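Local coordinates for protein glycoside hydrolase family 12 (PDB 5LU3) that probably hydrolyses cellulose, this part being its family 64 carbohydrate-binding module, a calcium-binding type A beta-sandwich domain, at residues W31-N36 with V55-V60. Sequence-based numbering, arbitrary orientation. Where two conformers were deposited one is given.
Sequences WGRYVN and VAQHQV. With SSN (4-oxobutanoic acid), chain C; FMT (formic acid), chain F.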
loop_
_atom_site.group_PDB
_atom_site.type_symbol
_atom_site.label_atom_id
_atom_site.label_comp_id
_atom_site.label_asym_id
_atom_site.label_seq_id
_atom_site.Cartn_x
_atom_site.Cartn_y
_atom_site.Cartn_z
ATOM N N TRP A 31 -12.761 -5.933 6.796
ATOM C CA TRP A 31 -11.579 -5.972 7.658
ATOM C C TRP A 31 -10.548 -7.031 7.270
ATOM O O TRP A 31 -9.417 -7.057 7.808
ATOM C CB TRP A 31 -11.989 -6.093 9.125
ATOM C CG TRP A 31 -12.779 -4.898 9.564
ATOM C CD1 TRP A 31 -14.143 -4.819 9.747
ATOM C CD2 TRP A 31 -12.266 -3.602 9.784
ATOM N NE1 TRP A 31 -14.496 -3.551 10.130
ATOM C CE2 TRP A 31 -13.357 -2.780 10.163
ATOM C CE3 TRP A 31 -10.980 -3.068 9.790
ATOM C CZ2 TRP A 31 -13.199 -1.427 10.463
ATOM C CZ3 TRP A 31 -10.825 -1.702 10.059
ATOM C CH2 TRP A 31 -11.927 -0.916 10.402
ATOM N N GLY A 32 -10.921 -7.888 6.317
ATOM C CA GLY A 32 -9.975 -8.798 5.735
ATOM C C GLY A 32 -9.111 -8.301 4.605
ATOM O O GLY A 32 -8.183 -8.971 4.227
ATOM N N ARG A 33 -9.435 -7.138 4.046
ATOM C CA ARG A 33 -8.686 -6.591 2.908
ATOM C C ARG A 33 -7.910 -5.412 3.434
ATOM O O ARG A 33 -8.503 -4.415 3.824
ATOM C CB ARG A 33 -9.648 -6.223 1.780
ATOM C CG ARG A 33 -10.171 -7.479 1.095
ATOM C CD ARG A 33 -10.937 -7.148 -0.177
ATOM N NE ARG A 33 -10.063 -6.497 -1.134
ATOM C CZ ARG A 33 -10.400 -5.830 -2.229
ATOM N NH1 ARG A 33 -11.674 -5.693 -2.650
ATOM N NH2 ARG A 33 -9.395 -5.326 -2.926
ATOM N N TYR A 34 -6.588 -5.560 3.498
ATOM C CA TYR A 34 -5.730 -4.656 4.277
ATOM C C TYR A 34 -4.445 -4.333 3.557
ATOM O O TYR A 34 -4.133 -4.879 2.492
ATOM C CB TYR A 34 -5.461 -5.294 5.674
ATOM C CG TYR A 34 -4.550 -6.490 5.582
ATOM C CD1 TYR A 34 -5.049 -7.753 5.343
ATOM C CD2 TYR A 34 -3.172 -6.357 5.703
ATOM C CE1 TYR A 34 -4.203 -8.824 5.169
ATOM C CE2 TYR A 34 -2.338 -7.428 5.555
ATOM C CZ TYR A 34 -2.856 -8.656 5.285
ATOM O OH TYR A 34 -1.994 -9.714 5.146
ATOM N N VAL A 35 -3.751 -3.380 4.162
ATOM C CA VAL A 35 -2.370 -3.002 3.832
ATOM C C VAL A 35 -1.565 -3.126 5.119
ATOM O O VAL A 35 -2.027 -2.704 6.197
ATOM C CB VAL A 35 -2.309 -1.535 3.338
ATOM C CG1 VAL A 35 -0.873 -1.110 3.042
ATOM C CG2 VAL A 35 -3.151 -1.346 2.080
ATOM N N ASN A 36 -0.375 -3.721 5.039
ATOM C CA ASN A 36 0.527 -3.743 6.184
ATOM C C ASN A 36 1.960 -3.662 5.698
ATOM O O ASN A 36 2.256 -3.977 4.548
ATOM C CB ASN A 36 0.270 -5.025 7.029
ATOM C CG ASN A 36 0.825 -4.934 8.427
ATOM O OD1 ASN A 36 1.082 -3.839 8.946
ATOM N ND2 ASN A 36 1.009 -6.073 9.048
ATOM N N VAL A 55 -3.606 -1.120 8.128
ATOM C CA VAL A 55 -4.828 -0.388 7.821
ATOM C C VAL A 55 -5.677 -1.189 6.843
ATOM O O VAL A 55 -5.157 -1.858 5.965
ATOM C CB VAL A 55 -4.469 1.014 7.224
ATOM C CG1 VAL A 55 -3.699 0.922 5.920
ATOM C CG2 VAL A 55 -5.676 1.897 7.024
ATOM N N ALA A 56 -6.992 -1.152 7.013
ATOM C CA ALA A 56 -7.859 -1.794 6.057
ATOM C C ALA A 56 -7.912 -0.930 4.817
ATOM O O ALA A 56 -7.894 0.308 4.897
ATOM C CB ALA A 56 -9.238 -2.018 6.635
ATOM N N GLN A 57 -8.000 -1.561 3.655
ATOM C CA GLN A 57 -8.099 -0.805 2.415
ATOM C C GLN A 57 -9.237 0.204 2.409
ATOM O O GLN A 57 -9.066 1.327 1.923
ATOM C CB GLN A 57 -8.232 -1.763 1.248
ATOM C CG GLN A 57 -6.968 -2.589 0.982
ATOM C CD GLN A 57 -7.223 -3.779 0.094
ATOM O OE1 GLN A 57 -8.145 -3.767 -0.735
ATOM N NE2 GLN A 57 -6.428 -4.815 0.260
ATOM N N HIS A 58 -10.387 -0.179 2.986
ATOM C CA HIS A 58 -11.552 0.696 3.006
ATOM C C HIS A 58 -11.363 1.899 3.897
ATOM O O HIS A 58 -12.161 2.839 3.826
ATOM C CB HIS A 58 -12.820 -0.083 3.416
ATOM C CG HIS A 58 -12.887 -0.417 4.854
ATOM N ND1 HIS A 58 -12.565 -1.654 5.367
ATOM C CD2 HIS A 58 -13.233 0.345 5.912
ATOM C CE1 HIS A 58 -12.705 -1.636 6.681
ATOM N NE2 HIS A 58 -13.067 -0.417 7.040
ATOM N N GLN A 59 -10.336 1.908 4.731
ATOM C CA GLN A 59 -10.006 3.090 5.556
ATOM C C GLN A 59 -9.181 4.149 4.808
ATOM O O GLN A 59 -9.068 5.266 5.277
ATOM C CB GLN A 59 -9.231 2.670 6.797
ATOM C CG GLN A 59 -10.020 1.777 7.732
ATOM C CD GLN A 59 -9.223 1.439 8.982
ATOM O OE1 GLN A 59 -8.291 0.621 8.925
ATOM N NE2 GLN A 59 -9.542 2.073 10.084
ATOM N N VAL A 60 -8.625 3.771 3.656
ATOM C CA VAL A 60 -7.722 4.628 2.897
ATOM C C VAL A 60 -8.528 5.353 1.831
ATOM O O VAL A 60 -9.036 4.715 0.883
ATOM C CB VAL A 60 -6.579 3.828 2.242
ATOM C CG1 VAL A 60 -5.614 4.785 1.577
ATOM C CG2 VAL A 60 -5.860 2.954 3.266
HETATM C C1 SSN C . -9.756 -6.151 12.957
HETATM O O1 SSN C . -10.349 -5.089 12.755
HETATM C C2 SSN C . -9.837 -7.294 11.948
HETATM O O2 SSN C . -9.123 -6.241 14.029
HETATM C C3 SSN C . -9.944 -8.659 12.589
HETATM C C4 SSN C . -11.349 -9.127 12.899
HETATM O O4 SSN C . -11.466 -10.067 13.623
HETATM C C FMT F . -7.299 -8.042 -2.319
HETATM O O1 FMT F . -7.358 -7.163 -1.342
HETATM O O2 FMT F . -6.209 -8.707 -2.734
HETATM O O HOH W 1 -10.973 -2.962 3.319
#
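Val35 and Val55 form the antiparallel hydrogen-bonded pair that joins the two segments: Val35 N gives to Val55 O at 2.7 Å, and the return bond from Val55 N to Val35 O is as straight (N-H...O 170° in both). Tyr34 and Ala56 follow as a non-hydrogen-bonded pair, their CA atoms 4.0 Å apart. Two residues on from Val55, Gln57 leaves the strand for a 3-10 turn, yet its N still donates to Arg33 O at 2.9 Å. A water that accepts from His58 N and also meets His58 ND1 donates to that same carbonyl, so two donors grip Arg33 O. The Gln57 amide reaches back beside the strand, its NE2 bonding Tyr34 O at 3.2 Å from above the carbonyl plane while also giving to O1 of a formic acid molecule, probably from the crystallisation liquor, at 3.0 Å. That O1 additionally accepts from Arg33 NE at 2.8 Å and, weakly, from NH2. Although Gln57 OE1 lies near Arg33 NH2, the angle is poor; these two atoms are satisfied by Ser26 N and Asp24 O, respectively, Asp24 being a calcium ligand. Trp31 sits between His58 and the bound 4-oxobutanoic acid. With CG between backbone N and carbonyl carbon (chi1 74°), His58 turns its edge to the indole, planes 82° apart, whereas the acid's O1 lies over the opposite face. At the indole edge, Gln59 OE1 accepts from Ala56 N at 2.9 Å on an in-plane lone pair. Strand 55-56 thus edges the four-stranded antiparallel sheet beside strand 33-40, whose other flank pairs with strand 80-85.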